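Long-range contacts in clan CA, family C40, NlpC/P60 superfamily cysteine peptidase (Trichomonas vaginalis, PDB 6BIO), which probably works as an NlpC/P60-type cysteine peptidase that cuts peptide bonds in bacterial peptidoglycan: residues 18-24 / 50-56; 44-48 / 71-75; 157-161 / 190-194. All coordinates share one frame; numbering follows the deposited sequence.

Overall arrangement
Contacts 1 and 2 both belong to the long antiparallel sheet, whereas contact 3 joins helix 154-163 to the end of helix 182-191. Contact 1 is a true strand ladder, burying 716 Å² and held mainly by backbone hydrogen bonds. Contact 2 spans strands that another strand separates, buries 236 Å², and relies on side chains with one tyrosine-carboxylate bond. Contact 3, nearest the centre of the chain, is apolar across its interface. All three are partly buried. Leu-23 of contact 1 packs on Leu-48 and Ile-75 of contact 2, while His-55 and Tyr-53 bind Asp-194 and Asn-191 of contact 3; contacts 2 and 3 do not touch.

Contact 1: 18-24 / 50-56; sequences QTIGRLT and FDYYVHI
Two adjacent strands of the long antiparallel sheet, 19-23 and 53-60, meet here, with Thr-19/Ile-56 and Gly-21/Val-54 as the hydrogen-bonded pairs and Ile-20/His-55 and Arg-22/Tyr-53 as the non-hydrogen-bonded ones. Ile-56 N reaches Thr-19 O at 2.8 Å, and Gly-21 N reaches Val-54 O at 2.8 Å. Without a side chain, Gly-21 leaves room for Ile-56, whose CD1 rests 3.6 Å from Gly-21 CA. A water joins Thr-19 OG1 to Ile-56 O.

Beyond Tyr-53 the ladder changes register: Leu-23 N bonds Tyr-52 O at 2.9 Å, yet Leu-23 O receives Asp-51 N. With Asp-51 at a positive phi of 73°, this matches a G1-type beta bulge. At the bulge the Asp-51 carboxylate lies beside Arg-22. The arginine chain runs straight to CD and then bends (chi3 83°), so that NH1 meets Asp-51 OD1 at 3.0 Å in a salt bridge. The oxygen lies close to the guanidinium plane and is approached on its anti side, 30° out of the carboxylate plane. Both groups have second partners, Glu-81 for Arg-22 NE and Arg-192 for Asp-51 OD2. At the other end Gln-18 OE1, hydrogen-bonded to Arg-67 NE, sits 3.2 Å from His-55 CB, and His-55 ND1 and NE2 are hydrogen-bonded to Asp-119 and Asp-194.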
loop_
_atom_site.group_PDB
_atom_site.type_symbol
_atom_site.label_atom_id
_atom_site.label_comp_id
_atom_site.label_asym_id
_atom_site.label_seq_id
_atom_site.Cartn_x
_atom_site.Cartn_y
_atom_site.Cartn_z
ATOM N N GLN A 18 0.709 -14.358 -8.595
ATOM C CA GLN A 18 1.569 -13.190 -8.472
ATOM C C GLN A 18 2.671 -13.476 -7.467
ATOM O O GLN A 18 2.567 -14.369 -6.636
ATOM C CB GLN A 18 0.763 -11.979 -8.016
ATOM C CG GLN A 18 -0.205 -11.517 -9.059
ATOM C CD GLN A 18 -1.294 -10.607 -8.509
ATOM O OE1 GLN A 18 -1.039 -9.457 -8.132
ATOM N NE2 GLN A 18 -2.534 -11.101 -8.501
ATOM N N THR A 19 3.733 -12.689 -7.538
ATOM C CA THR A 19 4.840 -12.709 -6.587
ATOM C C THR A 19 4.954 -11.328 -5.957
ATOM O O THR A 19 4.168 -10.428 -6.240
ATOM C CB THR A 19 6.129 -13.184 -7.246
ATOM O OG1 THR A 19 6.391 -12.331 -8.367
ATOM C CG2 THR A 19 6.062 -14.648 -7.666
ATOM N N ILE A 20 5.916 -11.167 -5.075
ATOM C CA ILE A 20 6.115 -9.935 -4.310
ATOM C C ILE A 20 7.342 -9.250 -4.846
ATOM O O ILE A 20 8.382 -9.881 -4.983
ATOM C CB ILE A 20 6.314 -10.203 -2.805
ATOM C CG1 ILE A 20 5.119 -10.983 -2.271
ATOM C CG2 ILE A 20 6.521 -8.891 -2.044
ATOM C CD1 ILE A 20 5.278 -11.482 -0.859
ATOM N N GLY A 21 7.237 -7.942 -5.071
ATOM C CA GLY A 21 8.376 -7.141 -5.427
ATOM C C GLY A 21 8.651 -6.007 -4.456
ATOM O O GLY A 21 7.754 -5.467 -3.807
ATOM N N ARG A 22 9.915 -5.638 -4.383
ATOM C CA ARG A 22 10.319 -4.460 -3.636
ATOM C C ARG A 22 11.157 -3.615 -4.581
ATOM O O ARG A 22 12.087 -4.135 -5.209
ATOM C CB ARG A 22 11.112 -4.816 -2.357
ATOM C CG ARG A 22 11.603 -3.571 -1.609
ATOM C CD ARG A 22 12.399 -3.930 -0.351
ATOM N NE ARG A 22 13.731 -4.220 -0.719
ATOM C CZ ARG A 22 14.749 -3.358 -0.677
ATOM N NH1 ARG A 22 14.666 -2.107 -0.203
ATOM N NH2 ARG A 22 15.875 -3.789 -1.107
ATOM N N LEU A 23 10.838 -2.320 -4.674
ATOM C CA LEU A 23 11.564 -1.449 -5.584
ATOM C C LEU A 23 12.943 -1.130 -5.048
ATOM O O LEU A 23 13.114 -0.756 -3.887
ATOM C CB LEU A 23 10.794 -0.170 -5.850
ATOM C CG LEU A 23 9.893 -0.346 -7.077
ATOM C CD1 LEU A 23 8.766 -1.278 -6.809
ATOM C CD2 LEU A 23 9.434 0.866 -7.653
ATOM N N THR A 24 13.941 -1.311 -5.911
ATOM C CA THR A 24 15.318 -1.017 -5.594
ATOM C C THR A 24 15.899 0.139 -6.404
ATOM O O THR A 24 16.967 0.662 -6.030
ATOM C CB THR A 24 16.160 -2.266 -5.874
ATOM O OG1 THR A 24 15.984 -2.630 -7.241
ATOM C CG2 THR A 24 15.806 -3.432 -4.959
ATOM N N PHE A 50 11.731 3.993 -4.519
ATOM C CA PHE A 50 12.553 3.090 -3.736
ATOM C C PHE A 50 11.827 2.599 -2.495
ATOM O O PHE A 50 11.201 3.379 -1.769
ATOM C CB PHE A 50 13.813 3.856 -3.329
ATOM C CG PHE A 50 14.735 3.072 -2.456
ATOM C CD1 PHE A 50 15.441 1.984 -2.942
ATOM C CD2 PHE A 50 14.827 3.398 -1.125
ATOM C CE1 PHE A 50 16.236 1.268 -2.078
ATOM C CE2 PHE A 50 15.679 2.687 -0.261
ATOM C CZ PHE A 50 16.352 1.621 -0.732
ATOM N N ASP A 51 11.909 1.289 -2.243
ATOM C CA ASP A 51 11.401 0.630 -1.049
ATOM C C ASP A 51 9.885 0.528 -0.999
ATOM O O ASP A 51 9.358 0.106 0.016
ATOM C CB ASP A 51 11.989 1.224 0.227
ATOM C CG ASP A 51 11.964 0.272 1.405
ATOM O OD1 ASP A 51 12.372 -0.892 1.241
ATOM O OD2 ASP A 51 11.597 0.697 2.511
ATOM N N TYR A 52 9.191 0.863 -2.089
ATOM C CA TYR A 52 7.788 0.512 -2.206
ATOM C C TYR A 52 7.651 -0.990 -2.422
ATOM O O TYR A 52 8.502 -1.636 -3.035
ATOM C CB TYR A 52 7.144 1.263 -3.385
ATOM C CG TYR A 52 6.730 2.715 -3.122
ATOM C CD1 TYR A 52 7.198 3.423 -2.015
ATOM C CD2 TYR A 52 5.856 3.372 -3.991
ATOM C CE1 TYR A 52 6.819 4.727 -1.797
ATOM C CE2 TYR A 52 5.482 4.673 -3.762
ATOM C CZ TYR A 52 5.955 5.350 -2.671
ATOM O OH TYR A 52 5.578 6.647 -2.450
ATOM N N TYR A 53 6.535 -1.527 -1.936
ATOM C CA TYR A 53 6.173 -2.926 -2.130
ATOM C C TYR A 53 5.084 -3.039 -3.199
ATOM O O TYR A 53 4.154 -2.224 -3.258
ATOM C CB TYR A 53 5.695 -3.533 -0.803
ATOM C CG TYR A 53 6.661 -3.453 0.359
ATOM C CD1 TYR A 53 8.005 -3.282 0.186
ATOM C CD2 TYR A 53 6.174 -3.548 1.638
ATOM C CE1 TYR A 53 8.860 -3.214 1.285
ATOM C CE2 TYR A 53 7.012 -3.521 2.743
ATOM C CZ TYR A 53 8.347 -3.344 2.549
ATOM O OH TYR A 53 9.185 -3.297 3.657
ATOM N N VAL A 54 5.195 -4.085 -4.017
ATOM C CA VAL A 54 4.242 -4.343 -5.089
ATOM C C VAL A 54 3.961 -5.838 -5.146
ATOM O O VAL A 54 4.730 -6.657 -4.642
ATOM C CB VAL A 54 4.744 -3.847 -6.466
ATOM C CG1 VAL A 54 5.032 -2.379 -6.408
ATOM C CG2 VAL A 54 5.948 -4.642 -6.921
ATOM N N HIS A 55 2.891 -6.181 -5.877
ATOM C CA HIS A 55 2.749 -7.499 -6.425
ATOM C C HIS A 55 3.270 -7.487 -7.857
ATOM O O HIS A 55 3.140 -6.491 -8.575
ATOM C CB HIS A 55 1.289 -7.951 -6.505
ATOM C CG HIS A 55 0.510 -7.786 -5.233
ATOM N ND1 HIS A 55 0.263 -8.804 -4.331
ATOM C CD2 HIS A 55 -0.108 -6.696 -4.742
ATOM C CE1 HIS A 55 -0.446 -8.326 -3.324
ATOM N NE2 HIS A 55 -0.713 -7.057 -3.565
ATOM N N ILE A 56 3.855 -8.597 -8.277
ATOM C CA ILE A 56 4.369 -8.763 -9.640
ATOM C C ILE A 56 3.454 -9.715 -10.372
ATOM O O ILE A 56 3.334 -10.874 -9.978
ATOM C CB ILE A 56 5.831 -9.244 -9.660
ATOM C CG1 ILE A 56 6.728 -8.289 -8.865
ATOM C CG2 ILE A 56 6.281 -9.450 -11.073
ATOM C CD1 ILE A 56 8.085 -8.880 -8.601
HETATM O O HOH W 1 5.085 -12.967 -10.942
#

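Contact 2: 44-48 / 71-75; sequences NCYWL and EDCWI
Tyr-46 and Glu-71 extend toward each other from strands 46-49 and 71-76, which are not sheet neighbours: strand 30-34 runs between them, bonded by its backbone to both. The axes of the short strand segments come no closer than 8.7 Å and are inclined at 76°, so side chains alone bridge the gap, across a sheet that twists strongly here.

The tight part centres on the phenol. Tyr-46 OH donates to Glu-71 OE2 at 2.7 Å, using the anti lone pair of that oxygen, which lies at the ring edge near its plane. Glu-71 reaches it by a bend at chi2 (73°) after CG has left the backbone N in the anti direction. Beside the bond, Cys-73 SG comes within 3.9 Å of Tyr-46 CE1, an oblique sulfur-aromatic contact. The same SG touches Leu-48 CD1 at 3.8 Å, and Leu-48 CD1 also meets Ile-75 CG2 at 4.2 Å. Leu-23 and Val-66 border this apolar cluster, while Phe-196 and His-198 pack against the Tyr-46 ring.

The other side is looser, for Cys-45 SG approaches Cys-73 CB only to 4.5 Å. Its close packing is inside 44-48, where it stands over the centre of the Tyr-46 ring, 3.6 Å above the plane. Trp-47 and Trp-74 leave the backbone on the far side; Trp-47 is exposed, and Trp-74 stacks on His-65. Within 44-48, Asn-44 ND2 donates to Tyr-46 O.

With Cys-45 SG and Cys-73 SG 5.5 Å apart, no disulfide ties the two segments. The polar link is instead concentrated at Glu-71 OE2, which also forms a salt bridge with Lys-35; two donors on one oxygen would be expected to stabilise the ionised carboxylate.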
loop_
_atom_site.group_PDB
_atom_site.type_symbol
_atom_site.label_atom_id
_atom_site.label_comp_id
_atom_site.label_asym_id
_atom_site.label_seq_id
_atom_site.Cartn_x
_atom_site.Cartn_y
_atom_site.Cartn_z
ATOM N N ASN A 44 5.409 8.630 -19.672
ATOM C CA ASN A 44 5.202 7.788 -18.504
ATOM C C ASN A 44 3.991 8.293 -17.732
ATOM O O ASN A 44 3.711 9.495 -17.690
ATOM C CB ASN A 44 6.426 7.772 -17.600
ATOM C CG ASN A 44 6.826 9.139 -17.108
ATOM O OD1 ASN A 44 7.202 10.027 -17.893
ATOM N ND2 ASN A 44 6.792 9.317 -15.795
ATOM N N CYS A 45 3.249 7.359 -17.142
ATOM C CA CYS A 45 2.043 7.749 -16.410
ATOM C C CYS A 45 2.369 8.427 -15.085
ATOM O O CYS A 45 1.608 9.288 -14.636
ATOM C CB CYS A 45 1.090 6.568 -16.220
ATOM S SG CYS A 45 1.814 5.037 -15.548
ATOM N N TYR A 46 3.455 8.006 -14.446
ATOM C CA TYR A 46 3.945 8.519 -13.174
ATOM C C TYR A 46 5.267 7.779 -12.933
ATOM O O TYR A 46 5.841 7.224 -13.868
ATOM C CB TYR A 46 2.891 8.357 -12.043
ATOM C CG TYR A 46 2.163 7.019 -11.985
ATOM C CD1 TYR A 46 2.816 5.848 -11.604
ATOM C CD2 TYR A 46 0.806 6.942 -12.336
ATOM C CE1 TYR A 46 2.124 4.650 -11.547
ATOM C CE2 TYR A 46 0.121 5.736 -12.302
ATOM C CZ TYR A 46 0.789 4.590 -11.930
ATOM O OH TYR A 46 0.206 3.340 -11.874
ATOM N N TRP A 47 5.742 7.761 -11.692
ATOM C CA TRP A 47 6.894 7.004 -11.265
ATOM C C TRP A 47 6.505 6.155 -10.068
ATOM O O TRP A 47 5.510 6.403 -9.394
ATOM C CB TRP A 47 8.017 7.938 -10.803
ATOM C CG TRP A 47 8.652 8.786 -11.877
ATOM C CD1 TRP A 47 9.901 8.593 -12.426
ATOM C CD2 TRP A 47 8.140 9.967 -12.501
ATOM N NE1 TRP A 47 10.197 9.580 -13.334
ATOM C CE2 TRP A 47 9.138 10.440 -13.406
ATOM C CE3 TRP A 47 6.953 10.686 -12.382
ATOM C CZ2 TRP A 47 8.955 11.590 -14.202
ATOM C CZ3 TRP A 47 6.784 11.842 -13.172
ATOM C CH2 TRP A 47 7.777 12.267 -14.067
ATOM N N LEU A 48 7.319 5.141 -9.801
ATOM C CA LEU A 48 7.287 4.458 -8.514
ATOM C C LEU A 48 8.649 4.605 -7.848
ATOM O O LEU A 48 9.613 5.011 -8.494
ATOM C CB LEU A 48 6.881 2.984 -8.627
ATOM C CG LEU A 48 5.455 2.746 -9.082
ATOM C CD1 LEU A 48 5.229 1.252 -9.251
ATOM C CD2 LEU A 48 4.435 3.371 -8.150
ATOM N N GLU A 71 -4.335 -0.579 -8.626
ATOM C CA GLU A 71 -3.546 0.074 -9.649
ATOM C C GLU A 71 -2.496 -0.878 -10.198
ATOM O O GLU A 71 -1.798 -1.541 -9.434
ATOM C CB GLU A 71 -2.860 1.311 -9.051
ATOM C CG GLU A 71 -2.117 2.198 -10.035
ATOM C CD GLU A 71 -3.002 3.033 -10.946
ATOM O OE1 GLU A 71 -4.217 3.167 -10.643
ATOM O OE2 GLU A 71 -2.473 3.537 -11.972
ATOM N N ASP A 72 -2.351 -0.924 -11.508
ATOM C CA ASP A 72 -1.272 -1.668 -12.149
ATOM C C ASP A 72 -0.535 -0.794 -13.158
ATOM O O ASP A 72 -1.099 0.133 -13.759
ATOM C CB ASP A 72 -1.761 -2.994 -12.786
ATOM C CG ASP A 72 -2.583 -2.759 -14.018
ATOM O OD1 ASP A 72 -3.737 -2.283 -13.885
ATOM O OD2 ASP A 72 -2.081 -3.004 -15.123
ATOM N N CYS A 73 0.733 -1.124 -13.364
ATOM C CA CYS A 73 1.578 -0.389 -14.289
ATOM C C CYS A 73 2.791 -1.254 -14.610
ATOM O O CYS A 73 2.955 -2.368 -14.093
ATOM C CB CYS A 73 1.990 0.967 -13.702
ATOM S SG CYS A 73 2.995 0.872 -12.242
ATOM N N TRP A 74 3.652 -0.725 -15.462
ATOM C CA TRP A 74 4.825 -1.438 -15.946
ATOM C C TRP A 74 6.053 -0.591 -15.661
ATOM O O TRP A 74 6.067 0.608 -15.969
ATOM C CB TRP A 74 4.715 -1.663 -17.443
ATOM C CG TRP A 74 3.595 -2.545 -17.867
ATOM C CD1 TRP A 74 2.280 -2.197 -18.035
ATOM C CD2 TRP A 74 3.673 -3.946 -18.184
ATOM N NE1 TRP A 74 1.544 -3.286 -18.436
ATOM C CE2 TRP A 74 2.387 -4.359 -18.574
ATOM C CE3 TRP A 74 4.713 -4.876 -18.207
ATOM C CZ2 TRP A 74 2.113 -5.657 -18.975
ATOM C CZ3 TRP A 74 4.444 -6.187 -18.603
ATOM C CH2 TRP A 74 3.155 -6.570 -18.969
ATOM N N ILE A 75 7.077 -1.210 -15.082
ATOM C CA ILE A 75 8.337 -0.574 -14.733
ATOM C C ILE A 75 9.500 -1.443 -15.196
ATOM O O ILE A 75 9.392 -2.662 -15.283
ATOM C CB ILE A 75 8.484 -0.300 -13.193
ATOM C CG1 ILE A 75 8.374 -1.591 -12.364
ATOM C CG2 ILE A 75 7.467 0.748 -12.784
ATOM C CD1 ILE A 75 8.589 -1.346 -10.897
#

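Contact 3: 157-161 / 190-194; sequences RAANL and YNRLD
Leu-193 and Tyr-190, at the C-terminal end of helix 182-191, pack against Ala-158 and Leu-161 on helix 154-163. The site lies in the papain-like NlpC/P60 domain, where the helix bearing the catalytic cysteine near its start is a family hallmark; helix 182-191 is consistent with that role.

The interactions across the interface are apolar. Leu-193 is the hub: its CD1 meets Ala-158 CB at 3.8 Å, CD2 meets Arg-157 CB at 3.8 Å, and its CG lies 3.8 Å from Leu-161 CD1. The Leu-161 and Leu-193 side chains run antiparallel, side by side. Leu-161 CD1 also lies 3.9 Å from Arg-192 CB, with the side chains at about a right angle. Ala-158 CB fits against the phenol end of Tyr-190, 3.6 Å from CZ, and its small size allows this approach. Met-240 of strand 237-243 touches both Ala-158 and Tyr-190.

Backbone hydrogen bonds shape the helix end. Asp-194, with positive phi (59°), is the C-prime residue of a Schellman motif, in which Ile-195 N returns to Tyr-190 O and Asp-194 N to Asn-191 O, the latter at 3.0 Å. Leu-193, within this turn, points its first side-chain bond toward 157-161.

The polar ends find partners outside the two segments. Tyr-190 OH bonds Gly-220 O, and Asp-194 OD1 accepts from Gly-69 N. Arg-192, besides its salt bridge to Asp-51, makes a cation-pi contact with Tyr-53; its NH1 also reaches Asn-191 OD1 in a weak bond of 3.1 Å, bent to 128° at the hydrogen, although that oxygen lies in the guanidinium plane.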
loop_
_atom_site.group_PDB
_atom_site.type_symbol
_atom_site.label_atom_id
_atom_site.label_comp_id
_atom_site.label_asym_id
_atom_site.label_seq_id
_atom_site.Cartn_x
_atom_site.Cartn_y
_atom_site.Cartn_z
ATOM N N ARG A 157 -4.875 2.059 10.585
ATOM C CA ARG A 157 -3.552 1.519 10.283
ATOM C C ARG A 157 -2.694 2.559 9.566
ATOM O O ARG A 157 -1.480 2.645 9.796
ATOM C CB ARG A 157 -3.687 0.239 9.453
ATOM C CG ARG A 157 -4.411 -0.867 10.162
ATOM C CD ARG A 157 -4.437 -2.178 9.358
ATOM N NE ARG A 157 -5.135 -3.205 10.117
ATOM C CZ ARG A 157 -6.438 -3.457 10.044
ATOM N NH1 ARG A 157 -6.972 -4.401 10.817
ATOM N NH2 ARG A 157 -7.201 -2.822 9.169
ATOM N N ALA A 158 -3.297 3.338 8.670
ATOM C CA ALA A 158 -2.549 4.373 7.967
ATOM C C ALA A 158 -2.050 5.433 8.939
ATOM O O ALA A 158 -0.907 5.897 8.824
ATOM C CB ALA A 158 -3.425 4.992 6.897
ATOM N N ALA A 159 -2.883 5.811 9.914
ATOM C CA ALA A 159 -2.490 6.780 10.929
ATOM C C ALA A 159 -1.323 6.253 11.746
ATOM O O ALA A 159 -0.381 6.996 12.046
ATOM C CB ALA A 159 -3.681 7.088 11.833
ATOM N N ASN A 160 -1.352 4.968 12.126
ATOM C CA ASN A 160 -0.185 4.403 12.806
ATOM C C ASN A 160 1.060 4.503 11.917
ATOM O O ASN A 160 2.148 4.867 12.389
ATOM C CB ASN A 160 -0.424 2.958 13.229
ATOM C CG ASN A 160 0.873 2.319 13.778
ATOM O OD1 ASN A 160 1.337 2.629 14.892
ATOM N ND2 ASN A 160 1.466 1.431 12.996
ATOM N N LEU A 161 0.933 4.157 10.631
ATOM C CA LEU A 161 2.108 4.178 9.752
ATOM C C LEU A 161 2.750 5.565 9.679
ATOM O O LEU A 161 3.976 5.672 9.737
ATOM C CB LEU A 161 1.731 3.665 8.359
ATOM C CG LEU A 161 1.649 2.139 8.308
ATOM C CD1 LEU A 161 0.726 1.647 7.213
ATOM C CD2 LEU A 161 3.046 1.544 8.125
ATOM N N TYR A 190 0.112 4.483 2.417
ATOM C CA TYR A 190 -0.866 3.609 1.781
ATOM C C TYR A 190 -0.217 2.476 0.988
ATOM O O TYR A 190 -0.782 1.371 0.913
ATOM C CB TYR A 190 -1.909 4.437 0.990
ATOM C CG TYR A 190 -2.995 4.913 1.944
ATOM C CD1 TYR A 190 -3.997 4.040 2.295
ATOM C CD2 TYR A 190 -2.988 6.172 2.512
ATOM C CE1 TYR A 190 -4.949 4.390 3.198
ATOM C CE2 TYR A 190 -3.948 6.534 3.436
ATOM C CZ TYR A 190 -4.957 5.648 3.744
ATOM O OH TYR A 190 -5.936 5.959 4.661
ATOM N N ASN A 191 1.002 2.671 0.485
ATOM C CA ASN A 191 1.733 1.574 -0.145
ATOM C C ASN A 191 1.871 0.416 0.834
ATOM O O ASN A 191 1.731 -0.748 0.454
ATOM C CB ASN A 191 3.118 2.032 -0.594
ATOM C CG ASN A 191 3.895 0.874 -1.191
ATOM O OD1 ASN A 191 4.730 0.243 -0.538
ATOM N ND2 ASN A 191 3.582 0.546 -2.425
ATOM N N ARG A 192 2.136 0.715 2.107
ATOM C CA ARG A 192 2.291 -0.326 3.116
ATOM C C ARG A 192 0.996 -1.035 3.476
ATOM O O ARG A 192 1.034 -2.084 4.142
ATOM C CB ARG A 192 2.927 0.304 4.334
ATOM C CG ARG A 192 4.406 0.689 4.160
ATOM C CD ARG A 192 5.265 -0.482 3.824
ATOM N NE ARG A 192 6.692 -0.216 3.844
ATOM C CZ ARG A 192 7.455 -0.030 2.783
ATOM N NH1 ARG A 192 6.948 0.041 1.584
ATOM N NH2 ARG A 192 8.760 0.088 2.937
ATOM N N LEU A 193 -0.145 -0.533 3.012
ATOM C CA LEU A 193 -1.450 -1.177 3.125
ATOM C C LEU A 193 -1.933 -1.709 1.786
ATOM O O LEU A 193 -3.099 -2.114 1.651
ATOM C CB LEU A 193 -2.461 -0.168 3.685
ATOM C CG LEU A 193 -2.076 0.343 5.086
ATOM C CD1 LEU A 193 -2.991 1.468 5.520
ATOM C CD2 LEU A 193 -2.093 -0.769 6.156
ATOM N N ASP A 194 -1.055 -1.738 0.786
ATOM C CA ASP A 194 -1.402 -2.259 -0.534
ATOM C C ASP A 194 -2.569 -1.487 -1.137
ATOM O O ASP A 194 -3.423 -2.062 -1.809
ATOM C CB ASP A 194 -1.664 -3.765 -0.499
ATOM C CG ASP A 194 -1.653 -4.440 -1.875
ATOM O OD1 ASP A 194 -1.032 -3.928 -2.823
ATOM O OD2 ASP A 194 -2.271 -5.535 -1.918
#